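Local coordinates for putative vitamin-B12 independent methionine synthase family protein (Listeria monocytogenes, PDB 1YPX), which probably transfers a methyl group from 5-methyltetrahydropteroyltriglutamate to homocysteine to make methionine, with a zinc ion and without vitamin B12, at residues L184-T189 and M232-H237; L220-I225 and K263-G268; T259-L264 and P283-T288. One frame throughout, in Å; residues are numbered along the deposited sequence.

Contact 1 of 3, residues L184-T189 and M232-H237; sequences LQLDDT and MVITMH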
ATOM      1  N   LEU A 184       1.332   2.811   7.975  1.00 40.52           N
ATOM      2  CA  LEU A 184       2.177   2.544   6.811  1.00 42.96           C
ATOM      3  C   LEU A 184       1.685   1.316   6.038  1.00 43.10           C
ATOM      4  O   LEU A 184       1.354   0.287   6.626  1.00 43.75           O
ATOM      5  CB  LEU A 184       3.632   2.293   7.243  1.00 44.33           C
ATOM      6  CG  LEU A 184       4.675   2.381   6.108  1.00 46.68           C
ATOM      7  CD1 LEU A 184       4.825   3.846   5.698  1.00 45.06           C
ATOM      8  CD2 LEU A 184       6.029   1.823   6.557  1.00 46.76           C
ATOM      9  N   GLN A 185       1.670   1.421   4.716  1.00 41.47           N
ATOM     10  CA  GLN A 185       1.209   0.339   3.871  1.00 41.07           C
ATOM     11  C   GLN A 185       2.239  -0.118   2.832  1.00 42.31           C
ATOM     12  O   GLN A 185       2.835   0.696   2.110  1.00 42.45           O
ATOM     13  CB  GLN A 185      -0.086   0.756   3.177  1.00 39.96           C
ATOM     14  CG  GLN A 185      -0.496  -0.171   2.051  1.00 41.50           C
ATOM     15  CD  GLN A 185      -1.982  -0.138   1.798  1.00 38.97           C
ATOM     16  OE1 GLN A 185      -2.775  -0.385   2.705  1.00 38.48           O
ATOM     17  NE2 GLN A 185      -2.369   0.167   0.563  1.00 34.47           N
ATOM     18  N   LEU A 186       2.437  -1.430   2.767  1.00 42.48           N
ATOM     19  CA  LEU A 186       3.373  -2.043   1.829  1.00 41.53           C
ATOM     20  C   LEU A 186       2.615  -2.526   0.595  1.00 44.06           C
ATOM     21  O   LEU A 186       1.754  -3.399   0.690  1.00 43.89           O
ATOM     22  CB  LEU A 186       4.081  -3.222   2.503  1.00 36.46           C
ATOM     23  CG  LEU A 186       5.413  -2.995   3.260  1.00 37.62           C
ATOM     24  CD1 LEU A 186       5.530  -1.567   3.788  1.00 36.67           C
ATOM     25  CD2 LEU A 186       5.517  -3.994   4.404  1.00 30.25           C
ATOM     26  N   ASP A 187       2.925  -1.945  -0.559  1.00 45.24           N
ATOM     27  CA  ASP A 187       2.278  -2.348  -1.794  1.00 47.74           C
ATOM     28  C   ASP A 187       3.109  -3.459  -2.412  1.00 47.77           C
ATOM     29  O   ASP A 187       4.234  -3.249  -2.847  1.00 47.07           O
ATOM     30  CB  ASP A 187       2.132  -1.150  -2.736  1.00 49.32           C
ATOM     31  CG  ASP A 187       0.946  -0.270  -2.362  1.00 52.67           C
ATOM     32  OD1 ASP A 187       0.541  -0.277  -1.174  1.00 54.68           O
ATOM     33  OD2 ASP A 187       0.410   0.440  -3.246  1.00 56.56           O
ATOM     34  N   ASP A 188       2.556  -4.661  -2.413  1.00 50.53           N
ATOM     35  CA  ASP A 188       3.288  -5.776  -2.946  1.00 53.82           C
ATOM     36  C   ASP A 188       2.536  -6.471  -4.051  1.00 56.81           C
ATOM     37  O   ASP A 188       1.577  -7.191  -3.794  1.00 59.35           O
ATOM     38  CB  ASP A 188       3.601  -6.758  -1.832  1.00 53.15           C
ATOM     39  CG  ASP A 188       4.762  -7.631  -2.171  1.00 50.34           C
ATOM     40  OD1 ASP A 188       5.410  -8.167  -1.252  1.00 52.03           O
ATOM     41  OD2 ASP A 188       5.029  -7.773  -3.374  1.00 51.16           O
ATOM     42  N   THR A 189       2.979  -6.264  -5.283  1.00 59.40           N
ATOM     43  CA  THR A 189       2.320  -6.883  -6.418  1.00 63.34           C
ATOM     44  C   THR A 189       3.056  -8.128  -6.903  1.00 65.62           C
ATOM     45  O   THR A 189       2.712  -8.679  -7.950  1.00 66.34           O
ATOM     46  CB  THR A 189       2.206  -5.901  -7.591  1.00 64.04           C
ATOM     47  OG1 THR A 189       1.400  -6.485  -8.620  1.00 68.40           O
ATOM     48  CG2 THR A 189       3.578  -5.585  -8.162  1.00 64.38           C
HETATM   49  N   MSE A 232       2.005   1.675  15.806  1.00 55.63           N
HETATM   50  CA  MSE A 232       2.041   1.873  14.371  1.00 54.79           C
HETATM   51  C   MSE A 232       1.368   0.694  13.678  1.00 52.26           C
HETATM   52  O   MSE A 232       1.570  -0.463  14.056  1.00 52.80           O
HETATM   53  CB  MSE A 232       3.480   2.028  13.881  1.00 54.81           C
HETATM   54  CG  MSE A 232       3.576   2.300  12.382  1.00 57.38           C
HETATM   55 SE   MSE A 232       5.404   2.372  11.704  1.00 63.09          SE
HETATM   56  CE  MSE A 232       5.907   0.587  12.184  1.00 60.58           C
ATOM     57  N   VAL A 233       0.555   0.993  12.670  1.00 49.57           N
ATOM     58  CA  VAL A 233      -0.152  -0.042  11.918  1.00 45.48           C
ATOM     59  C   VAL A 233       0.562  -0.247  10.576  1.00 45.50           C
ATOM     60  O   VAL A 233       0.938   0.710   9.898  1.00 44.47           O
ATOM     61  CB  VAL A 233      -1.641   0.374  11.683  1.00 44.26           C
ATOM     62  CG1 VAL A 233      -2.384  -0.703  10.899  1.00 44.82           C
ATOM     63  CG2 VAL A 233      -2.337   0.624  13.012  1.00 40.07           C
ATOM     64  N   ILE A 234       0.781  -1.501  10.206  1.00 45.55           N
ATOM     65  CA  ILE A 234       1.420  -1.778   8.935  1.00 44.33           C
ATOM     66  C   ILE A 234       0.568  -2.725   8.122  1.00 43.28           C
ATOM     67  O   ILE A 234       0.545  -3.928   8.362  1.00 45.47           O
ATOM     68  CB  ILE A 234       2.824  -2.364   9.104  1.00 44.36           C
ATOM     69  CG1 ILE A 234       3.751  -1.276   9.686  1.00 48.37           C
ATOM     70  CG2 ILE A 234       3.329  -2.890   7.746  1.00 45.69           C
ATOM     71  CD1 ILE A 234       5.259  -1.594   9.663  1.00 45.05           C
ATOM     72  N   THR A 235      -0.156  -2.165   7.167  1.00 41.71           N
ATOM     73  CA  THR A 235      -1.023  -2.950   6.315  1.00 39.82           C
ATOM     74  C   THR A 235      -0.298  -3.309   5.037  1.00 42.66           C
ATOM     75  O   THR A 235       0.681  -2.660   4.642  1.00 40.38           O
ATOM     76  CB  THR A 235      -2.296  -2.166   5.930  1.00 39.65           C
ATOM     77  OG1 THR A 235      -1.936  -0.906   5.325  1.00 36.05           O
ATOM     78  CG2 THR A 235      -3.167  -1.946   7.154  1.00 34.63           C
HETATM   79  N   MSE A 236      -0.807  -4.334   4.373  1.00 45.15           N
HETATM   80  CA  MSE A 236      -0.208  -4.786   3.134  1.00 46.85           C
HETATM   81  C   MSE A 236      -1.200  -4.857   1.997  1.00 44.44           C
HETATM   82  O   MSE A 236      -2.229  -5.502   2.114  1.00 42.59           O
HETATM   83  CB  MSE A 236       0.398  -6.170   3.334  1.00 53.71           C
HETATM   84  CG  MSE A 236       1.139  -6.697   2.123  1.00 61.28           C
HETATM   85 SE   MSE A 236       2.858  -7.450   2.616  1.00 73.22          SE
HETATM   86  CE  MSE A 236       2.615  -9.265   1.949  1.00 70.54           C
ATOM     87  N   HIS A 237      -0.898  -4.185   0.898  1.00 44.80           N
ATOM     88  CA  HIS A 237      -1.770  -4.261  -0.259  1.00 46.60           C
ATOM     89  C   HIS A 237      -1.194  -5.301  -1.232  1.00 47.47           C
ATOM     90  O   HIS A 237      -0.140  -5.069  -1.836  1.00 44.49           O
ATOM     91  CB  HIS A 237      -1.895  -2.897  -0.946  1.00 47.29           C
ATOM     92  CG  HIS A 237      -2.678  -2.930  -2.223  1.00 50.22           C
ATOM     93  ND1 HIS A 237      -3.885  -3.592  -2.350  1.00 52.18           N
ATOM     94  CD2 HIS A 237      -2.424  -2.385  -3.437  1.00 51.12           C
ATOM     95  CE1 HIS A 237      -4.334  -3.456  -3.584  1.00 50.04           C
ATOM     96  NE2 HIS A 237      -3.466  -2.728  -4.264  1.00 51.09           N
TER
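Leu184 opens the pairing: its N bonds to Val233 O at 2.9 Å, and its O accepts the N-H of Thr235, while CB lies 4.3 Å from Ile234 CG1. One residue on, Gln185 turns to the other face of the sheet. With CG anti to the backbone N (chi1 168°) and the chain extended beyond it, its amide runs across Thr235 to His237. Thr235 OG1 donates to Gln185 OE1 at 2.8 Å, in the carbonyl plane and on a lone pair; Lys134 NZ is a second donor to that oxygen, so two bonds grip this buried end. The amide nitrogen NE2 rests 3.4 Å from His237 CB. Leu186 returns to the face of Ile234 and Met236, where its CD2 meets Ile234 CG2 at 4.1 Å, and its N and O bond to Thr235 O and His237 N. The two segments run parallel, inclined by 21°, as neighbouring strands of the central sheet of the TIM-barrel-like catalytic domain. Asp187 stands beside His237, carboxylate and ring planes 68° apart, with OD2 at the ring edge 4.0 Å from His237 CD2; His237 ND1 is itself bonded to Phe270 O. With Cys239 and Cys334, His237 may form the zinc site expected of the family, although no metal is bound in this model. Asp188 N bonds to His237 O at 2.8 Å, and its carboxylate is held by Ser139 and Ser190.

Contact 2 of 3, residues L220-I225 and K263-G268; sequences LINEAI and KLNIDG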
ATOM      1  N   LEU A 220      11.561 -12.108   4.541  1.00 52.54           N
ATOM      2  CA  LEU A 220      12.049 -10.770   4.214  1.00 50.24           C
ATOM      3  C   LEU A 220      11.147  -9.708   4.838  1.00 49.91           C
ATOM      4  O   LEU A 220      11.627  -8.753   5.461  1.00 48.57           O
ATOM      5  CB  LEU A 220      12.084 -10.580   2.697  1.00 47.81           C
ATOM      6  CG  LEU A 220      12.400  -9.166   2.209  1.00 48.97           C
ATOM      7  CD1 LEU A 220      13.724  -8.684   2.793  1.00 47.35           C
ATOM      8  CD2 LEU A 220      12.453  -9.160   0.687  1.00 48.11           C
ATOM      9  N   ILE A 221       9.838  -9.900   4.665  1.00 48.10           N
ATOM     10  CA  ILE A 221       8.830  -8.991   5.183  1.00 46.75           C
ATOM     11  C   ILE A 221       8.833  -8.962   6.702  1.00 49.78           C
ATOM     12  O   ILE A 221       8.945  -7.897   7.311  1.00 49.06           O
ATOM     13  CB  ILE A 221       7.408  -9.404   4.770  1.00 45.21           C
ATOM     14  CG1 ILE A 221       7.315  -9.624   3.255  1.00 44.44           C
ATOM     15  CG2 ILE A 221       6.421  -8.376   5.280  1.00 40.41           C
ATOM     16  CD1 ILE A 221       7.911  -8.530   2.423  1.00 45.28           C
ATOM     17  N   ASN A 222       8.696 -10.129   7.323  1.00 51.42           N
ATOM     18  CA  ASN A 222       8.667 -10.160   8.783  1.00 53.93           C
ATOM     19  C   ASN A 222       9.917  -9.510   9.359  1.00 54.63           C
ATOM     20  O   ASN A 222       9.841  -8.765  10.336  1.00 55.09           O
ATOM     21  CB  ASN A 222       8.516 -11.598   9.311  1.00 53.57           C
ATOM     22  CG  ASN A 222       7.119 -12.177   9.064  1.00 53.44           C
ATOM     23  OD1 ASN A 222       6.104 -11.488   9.238  1.00 50.48           O
ATOM     24  ND2 ASN A 222       7.064 -13.452   8.673  1.00 52.92           N
ATOM     25  N   GLU A 223      11.064  -9.781   8.747  1.00 56.49           N
ATOM     26  CA  GLU A 223      12.308  -9.192   9.222  1.00 59.81           C
ATOM     27  C   GLU A 223      12.303  -7.675   9.041  1.00 59.37           C
ATOM     28  O   GLU A 223      12.711  -6.934   9.939  1.00 60.06           O
ATOM     29  CB  GLU A 223      13.510  -9.781   8.483  1.00 61.61           C
ATOM     30  CG  GLU A 223      14.828  -9.316   9.058  1.00 64.80           C
ATOM     31  CD  GLU A 223      16.022  -9.761   8.248  1.00 70.97           C
ATOM     32  OE1 GLU A 223      17.152  -9.351   8.626  1.00 71.20           O
ATOM     33  OE2 GLU A 223      15.843 -10.510   7.244  1.00 71.80           O
ATOM     34  N   ALA A 224      11.843  -7.227   7.873  1.00 58.34           N
ATOM     35  CA  ALA A 224      11.771  -5.806   7.553  1.00 57.55           C
ATOM     36  C   ALA A 224      10.920  -5.034   8.555  1.00 57.53           C
ATOM     37  O   ALA A 224      11.207  -3.875   8.858  1.00 55.79           O
ATOM     38  CB  ALA A 224      11.209  -5.618   6.148  1.00 58.76           C
ATOM     39  N   ILE A 225       9.876  -5.678   9.067  1.00 57.93           N
ATOM     40  CA  ILE A 225       8.992  -5.039  10.032  1.00 60.37           C
ATOM     41  C   ILE A 225       9.136  -5.613  11.441  1.00 62.17           C
ATOM     42  O   ILE A 225       8.240  -5.462  12.275  1.00 63.58           O
ATOM     43  CB  ILE A 225       7.525  -5.167   9.606  1.00 59.24           C
ATOM     44  CG1 ILE A 225       7.118  -6.640   9.548  1.00 58.85           C
ATOM     45  CG2 ILE A 225       7.332  -4.514   8.263  1.00 60.83           C
ATOM     46  CD1 ILE A 225       5.637  -6.855   9.338  1.00 56.36           C
ATOM     47  N   LYS A 263       1.499 -16.782   8.226  1.00 68.52           N
ATOM     48  CA  LYS A 263       2.875 -16.516   8.626  1.00 67.72           C
ATOM     49  C   LYS A 263       3.284 -15.041   8.697  1.00 66.40           C
ATOM     50  O   LYS A 263       4.069 -14.648   9.563  1.00 66.00           O
ATOM     51  CB  LYS A 263       3.821 -17.269   7.686  1.00 69.38           C
ATOM     52  CG  LYS A 263       3.658 -18.784   7.716  1.00 70.47           C
ATOM     53  CD  LYS A 263       4.699 -19.487   6.841  1.00 72.10           C
ATOM     54  CE  LYS A 263       4.498 -21.009   6.828  1.00 72.46           C
ATOM     55  NZ  LYS A 263       5.390 -21.711   5.857  1.00 70.56           N
ATOM     56  N   LEU A 264       2.756 -14.234   7.785  1.00 64.71           N
ATOM     57  CA  LEU A 264       3.067 -12.804   7.722  1.00 62.74           C
ATOM     58  C   LEU A 264       2.609 -12.056   8.971  1.00 60.81           C
ATOM     59  O   LEU A 264       1.433 -12.099   9.322  1.00 61.42           O
ATOM     60  CB  LEU A 264       2.390 -12.195   6.497  1.00 63.53           C
ATOM     61  CG  LEU A 264       3.247 -11.306   5.613  1.00 63.91           C
ATOM     62  CD1 LEU A 264       3.850 -10.196   6.460  1.00 66.49           C
ATOM     63  CD2 LEU A 264       4.328 -12.140   4.960  1.00 64.83           C
ATOM     64  N   ASN A 265       3.528 -11.349   9.624  1.00 58.57           N
ATOM     65  CA  ASN A 265       3.200 -10.605  10.844  1.00 56.43           C
ATOM     66  C   ASN A 265       2.698  -9.193  10.596  1.00 56.34           C
ATOM     67  O   ASN A 265       3.179  -8.225  11.196  1.00 56.73           O
ATOM     68  CB  ASN A 265       4.413 -10.562  11.763  1.00 53.91           C
ATOM     69  CG  ASN A 265       4.749 -11.918  12.302  1.00 51.16           C
ATOM     70  OD1 ASN A 265       3.889 -12.591  12.862  1.00 51.51           O
ATOM     71  ND2 ASN A 265       5.995 -12.335  12.140  1.00 47.13           N
ATOM     72  N   ILE A 266       1.700  -9.090   9.729  1.00 55.64           N
ATOM     73  CA  ILE A 266       1.132  -7.809   9.360  1.00 54.58           C
ATOM     74  C   ILE A 266      -0.232  -7.554  10.015  1.00 55.33           C
ATOM     75  O   ILE A 266      -0.965  -8.485  10.336  1.00 56.27           O
ATOM     76  CB  ILE A 266       1.095  -7.722   7.812  1.00 53.14           C
ATOM     77  CG1 ILE A 266       1.967  -6.557   7.363  1.00 54.05           C
ATOM     78  CG2 ILE A 266      -0.311  -7.593   7.288  1.00 49.94           C
ATOM     79  CD1 ILE A 266       2.304  -6.591   5.899  1.00 54.54           C
ATOM     80  N   ASP A 267      -0.561  -6.287  10.231  1.00 54.78           N
ATOM     81  CA  ASP A 267      -1.814  -5.950  10.888  1.00 53.30           C
ATOM     82  C   ASP A 267      -3.066  -6.126  10.049  1.00 51.10           C
ATOM     83  O   ASP A 267      -4.044  -6.695  10.518  1.00 52.79           O
ATOM     84  CB  ASP A 267      -1.740  -4.524  11.413  1.00 55.88           C
ATOM     85  CG  ASP A 267      -0.633  -4.348  12.414  1.00 58.64           C
ATOM     86  OD1 ASP A 267      -0.719  -4.993  13.484  1.00 61.75           O
ATOM     87  OD2 ASP A 267       0.322  -3.584  12.132  1.00 57.18           O
ATOM     88  N   GLY A 268      -3.043  -5.628   8.820  1.00 47.08           N
ATOM     89  CA  GLY A 268      -4.194  -5.760   7.962  1.00 43.01           C
ATOM     90  C   GLY A 268      -3.723  -6.018   6.557  1.00 43.29           C
ATOM     91  O   GLY A 268      -2.559  -5.768   6.241  1.00 44.35           O
TER
HETATM   92  O   HOH W   1       7.953  -9.754  12.596  1.00 52.87           O
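Ile221 lays its CG2 methyl against Leu264 CD1, 3.4 Å away, one apolar part of a contact between the end of helix 213-224 and the loop leading to strand 268-272. One residue further, the amide of Asn222 reaches across to the loop backbone. Its CG lies anti to the carbonyl carbon (chi1 -71°), which carries OD1 to within 2.6 Å of Asn265 N; that N-H points at the oxygen in the carbonyl plane, with an angle of 159° at the hydrogen. The other end of the same amide, ND2, makes a weak bond to Lys263 O at 3.3 Å, so the amide bridges the backbone of Lys263 and Asn265, strongly at one end only. Asn265 is the centre of an inverse gamma turn. The Asn265 and Asn222 side chains cross at about a right angle, with their amide planes 45° apart, and a water donates to Asn222 O while accepting a weak bond from Asn265 ND2. Just past the helix, Ile225 CD1 sits 3.4 Å from Asn265 O and 4.2 Å from Ile266 CG1. Ile225 and Ile266 both touch Ile234 of strand 233-238, and helix 158-178 packs on Ile225 through Ile173.

Contact 3 of 3, residues T259-L264 and P283-T288; sequences TLFGKL and PLKYVT. With PO4 (phosphate ion), chain B.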
ATOM      1  N   THR A 259       0.999 -18.705   3.789  1.00 83.85           N
ATOM      2  CA  THR A 259       2.078 -17.926   4.395  1.00 83.43           C
ATOM      3  C   THR A 259       1.706 -16.448   4.545  1.00 82.42           C
ATOM      4  O   THR A 259       2.266 -15.741   5.384  1.00 81.41           O
ATOM      5  CB  THR A 259       3.375 -18.030   3.551  1.00 83.45           C
ATOM      6  OG1 THR A 259       3.341 -17.063   2.494  1.00 83.40           O
ATOM      7  CG2 THR A 259       3.499 -19.426   2.935  1.00 83.83           C
ATOM      8  N   LEU A 260       0.760 -15.996   3.724  1.00 81.18           N
ATOM      9  CA  LEU A 260       0.304 -14.613   3.752  1.00 79.35           C
ATOM     10  C   LEU A 260      -0.586 -14.291   4.948  1.00 78.15           C
ATOM     11  O   LEU A 260      -0.370 -13.304   5.648  1.00 79.05           O
ATOM     12  CB  LEU A 260      -0.445 -14.268   2.461  1.00 79.17           C
ATOM     13  CG  LEU A 260       0.299 -13.397   1.439  1.00 78.22           C
ATOM     14  CD1 LEU A 260      -0.642 -12.991   0.319  1.00 77.22           C
ATOM     15  CD2 LEU A 260       0.839 -12.156   2.127  1.00 79.41           C
ATOM     16  N   PHE A 261      -1.593 -15.112   5.195  1.00 76.15           N
ATOM     17  CA  PHE A 261      -2.473 -14.832   6.316  1.00 74.08           C
ATOM     18  C   PHE A 261      -2.119 -15.631   7.566  1.00 72.60           C
ATOM     19  O   PHE A 261      -2.654 -15.375   8.644  1.00 72.82           O
ATOM     20  CB  PHE A 261      -3.922 -15.087   5.909  1.00 74.38           C
ATOM     21  CG  PHE A 261      -4.304 -14.432   4.614  1.00 74.51           C
ATOM     22  CD1 PHE A 261      -3.985 -13.102   4.368  1.00 73.07           C
ATOM     23  CD2 PHE A 261      -4.984 -15.150   3.635  1.00 75.48           C
ATOM     24  CE1 PHE A 261      -4.337 -12.499   3.164  1.00 73.66           C
ATOM     25  CE2 PHE A 261      -5.341 -14.556   2.427  1.00 73.77           C
ATOM     26  CZ  PHE A 261      -5.018 -13.229   2.190  1.00 74.03           C
ATOM     27  N   GLY A 262      -1.209 -16.588   7.428  1.00 70.74           N
ATOM     28  CA  GLY A 262      -0.825 -17.384   8.578  1.00 69.35           C
ATOM     29  C   GLY A 262       0.564 -17.094   9.117  1.00 69.18           C
ATOM     30  O   GLY A 262       0.786 -17.137  10.326  1.00 68.92           O
ATOM     31  N   LYS A 263       1.499 -16.782   8.226  1.00 68.52           N
ATOM     32  CA  LYS A 263       2.875 -16.516   8.626  1.00 67.72           C
ATOM     33  C   LYS A 263       3.284 -15.041   8.697  1.00 66.40           C
ATOM     34  O   LYS A 263       4.069 -14.648   9.563  1.00 66.00           O
ATOM     35  CB  LYS A 263       3.821 -17.269   7.686  1.00 69.38           C
ATOM     36  CG  LYS A 263       3.658 -18.784   7.716  1.00 70.47           C
ATOM     37  CD  LYS A 263       4.699 -19.487   6.841  1.00 72.10           C
ATOM     38  CE  LYS A 263       4.498 -21.009   6.828  1.00 72.46           C
ATOM     39  NZ  LYS A 263       5.390 -21.711   5.857  1.00 70.56           N
ATOM     40  N   LEU A 264       2.756 -14.234   7.785  1.00 64.71           N
ATOM     41  CA  LEU A 264       3.067 -12.804   7.722  1.00 62.74           C
ATOM     42  C   LEU A 264       2.609 -12.056   8.971  1.00 60.81           C
ATOM     43  O   LEU A 264       1.433 -12.099   9.322  1.00 61.42           O
ATOM     44  CB  LEU A 264       2.390 -12.195   6.497  1.00 63.53           C
ATOM     45  CG  LEU A 264       3.247 -11.306   5.613  1.00 63.91           C
ATOM     46  CD1 LEU A 264       3.850 -10.196   6.460  1.00 66.49           C
ATOM     47  CD2 LEU A 264       4.328 -12.140   4.960  1.00 64.83           C
ATOM     48  N   PRO A 283     -12.106 -20.370   1.033  1.00 79.96           N
ATOM     49  CA  PRO A 283     -11.819 -20.726   2.429  1.00 81.84           C
ATOM     50  C   PRO A 283     -10.340 -20.570   2.785  1.00 83.54           C
ATOM     51  O   PRO A 283      -9.888 -20.976   3.864  1.00 82.18           O
ATOM     52  CB  PRO A 283     -12.290 -22.179   2.522  1.00 82.52           C
ATOM     53  CG  PRO A 283     -12.067 -22.701   1.140  1.00 81.87           C
ATOM     54  CD  PRO A 283     -12.558 -21.553   0.276  1.00 81.11           C
ATOM     55  N   LEU A 284      -9.593 -19.971   1.865  1.00 84.12           N
ATOM     56  CA  LEU A 284      -8.171 -19.757   2.069  1.00 86.21           C
ATOM     57  C   LEU A 284      -7.905 -18.885   3.293  1.00 86.08           C
ATOM     58  O   LEU A 284      -6.753 -18.652   3.659  1.00 87.91           O
ATOM     59  CB  LEU A 284      -7.542 -19.118   0.823  1.00 87.16           C
ATOM     60  CG  LEU A 284      -7.561 -19.965  -0.451  1.00 88.04           C
ATOM     61  CD1 LEU A 284      -7.025 -21.388  -0.173  1.00 88.58           C
ATOM     62  CD2 LEU A 284      -8.975 -20.026  -0.960  1.00 88.58           C
ATOM     63  N   LYS A 285      -8.967 -18.417   3.936  1.00 84.74           N
ATOM     64  CA  LYS A 285      -8.812 -17.572   5.105  1.00 83.90           C
ATOM     65  C   LYS A 285      -8.210 -18.336   6.284  1.00 84.50           C
ATOM     66  O   LYS A 285      -8.912 -18.732   7.217  1.00 84.39           O
ATOM     67  CB  LYS A 285     -10.158 -16.964   5.496  1.00 82.79           C
ATOM     68  CG  LYS A 285     -11.020 -16.559   4.301  1.00 82.39           C
ATOM     69  CD  LYS A 285     -10.303 -15.621   3.352  1.00 80.34           C
ATOM     70  CE  LYS A 285     -10.048 -14.276   3.988  1.00 79.96           C
ATOM     71  NZ  LYS A 285      -9.135 -13.464   3.138  1.00 79.58           N
ATOM     72  N   TYR A 286      -6.897 -18.541   6.220  1.00 84.46           N
ATOM     73  CA  TYR A 286      -6.154 -19.228   7.266  1.00 83.68           C
ATOM     74  C   TYR A 286      -5.839 -18.227   8.373  1.00 81.95           C
ATOM     75  O   TYR A 286      -4.927 -18.418   9.182  1.00 81.13           O
ATOM     76  CB  TYR A 286      -4.854 -19.801   6.698  1.00 86.73           C
ATOM     77  CG  TYR A 286      -4.980 -21.218   6.183  1.00 89.86           C
ATOM     78  CD1 TYR A 286      -5.829 -21.523   5.111  1.00 91.55           C
ATOM     79  CD2 TYR A 286      -4.262 -22.264   6.781  1.00 90.21           C
ATOM     80  CE1 TYR A 286      -5.958 -22.840   4.645  1.00 93.08           C
ATOM     81  CE2 TYR A 286      -4.381 -23.584   6.325  1.00 91.47           C
ATOM     82  CZ  TYR A 286      -5.228 -23.864   5.258  1.00 92.21           C
ATOM     83  OH  TYR A 286      -5.337 -25.157   4.796  1.00 91.66           O
ATOM     84  N   VAL A 287      -6.597 -17.142   8.394  1.00 80.26           N
ATOM     85  CA  VAL A 287      -6.398 -16.118   9.399  1.00 78.83           C
ATOM     86  C   VAL A 287      -7.019 -16.554  10.723  1.00 77.25           C
ATOM     87  O   VAL A 287      -8.238 -16.555  10.887  1.00 76.24           O
ATOM     88  CB  VAL A 287      -6.993 -14.766   8.923  1.00 78.54           C
ATOM     89  CG1 VAL A 287      -8.333 -14.998   8.247  1.00 78.22           C
ATOM     90  CG2 VAL A 287      -7.135 -13.811  10.095  1.00 78.75           C
ATOM     91  N   THR A 288      -6.160 -16.944  11.659  1.00 76.40           N
ATOM     92  CA  THR A 288      -6.609 -17.383  12.969  1.00 75.77           C
ATOM     93  C   THR A 288      -6.390 -16.289  13.999  1.00 75.33           C
ATOM     94  O   THR A 288      -6.977 -16.310  15.081  1.00 76.61           O
ATOM     95  CB  THR A 288      -5.865 -18.653  13.412  1.00 75.92           C
ATOM     96  OG1 THR A 288      -4.466 -18.510  13.143  1.00 75.55           O
ATOM     97  CG2 THR A 288      -6.410 -19.862  12.676  1.00 75.46           C
TER
HETATM   98  P   PO4 B 401      -9.666 -15.104  -0.401  1.00 35.98           P
HETATM   99  O1  PO4 B 401     -11.038 -14.823  -0.143  1.00 38.24           O
HETATM  100  O2  PO4 B 401      -9.396 -15.279  -1.820  1.00 39.89           O
HETATM  101  O3  PO4 B 401      -8.791 -13.910   0.207  1.00 44.15           O
HETATM  102  O4  PO4 B 401      -9.057 -16.253   0.367  1.00 35.82           O
HETATM  103  O   HOH W   2      -1.281 -17.412  12.932  1.00 43.62           O
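Phe261 and Lys285 meet in an off-centre cation-pi contact, NZ lying 4.5 Å from the ring centroid and 30° off the ring normal. The pair joins two pieces at the surface of the TIM-barrel-like domain: the end of helix 258-261, which precedes strand 268-272, and the loop between strands 268-272 and 293-299. The same amino group, Lys285 NZ, donates to O3 of a phosphate ion at 3.0 Å. This ion, probably from the crystallisation liquor, is also hydrogen-bonded to Tyr273 OH and lies against Leu284, phosphate O4 being 3.3 Å from Leu284 CB. Leu284 O comes to the edge of the phenyl ring, near its plane and 3.9 Å from Phe261 CD2. At the base of the side chain, Phe261 CB packs on Val287 CB at 4.3 Å, while Gly262 passes close to Tyr286 O.

The lysine starts away from the helix but its chain folds back: bends at chi2 and chi3 (-55° and -67°) bring the amino group round to the phenyl ring. Lys285 is also the centre of an inverse gamma turn. Around the ring, Leu260 CB lies above one face, offset toward its rim, and Phe269 and Leu271 of strand 268-272 touch it, the first edge-to-face. A weakly held water joins Gly262 O to Thr288 OG1.

In the fold
The three contacts step outward through the catalytic domain, their centres about 5, 14 and 19 Å from that of the chain. Contact 1 lies in the parallel sheet and contact 2 is about 9 Å from it; contact 3 lies about 12 Å from contact 2 and 16 Å from contact 1, between centres. Along the chain, contacts 1 and 2 interleave, with helix 213-224 leading into strand 233-238; contact 3 opens after contact 1 closes and shares Lys263 and Leu264 with contact 2. Asp267 OD2 and Gly268 O bond to the N atoms of Ile234 and Met236, while Met236 CE packs on Leu260 CD2. Contacts 2 and 3 thus cover the Ile234 and Met236 face of the sheet, while His237, of the possible metal site, lies on the other.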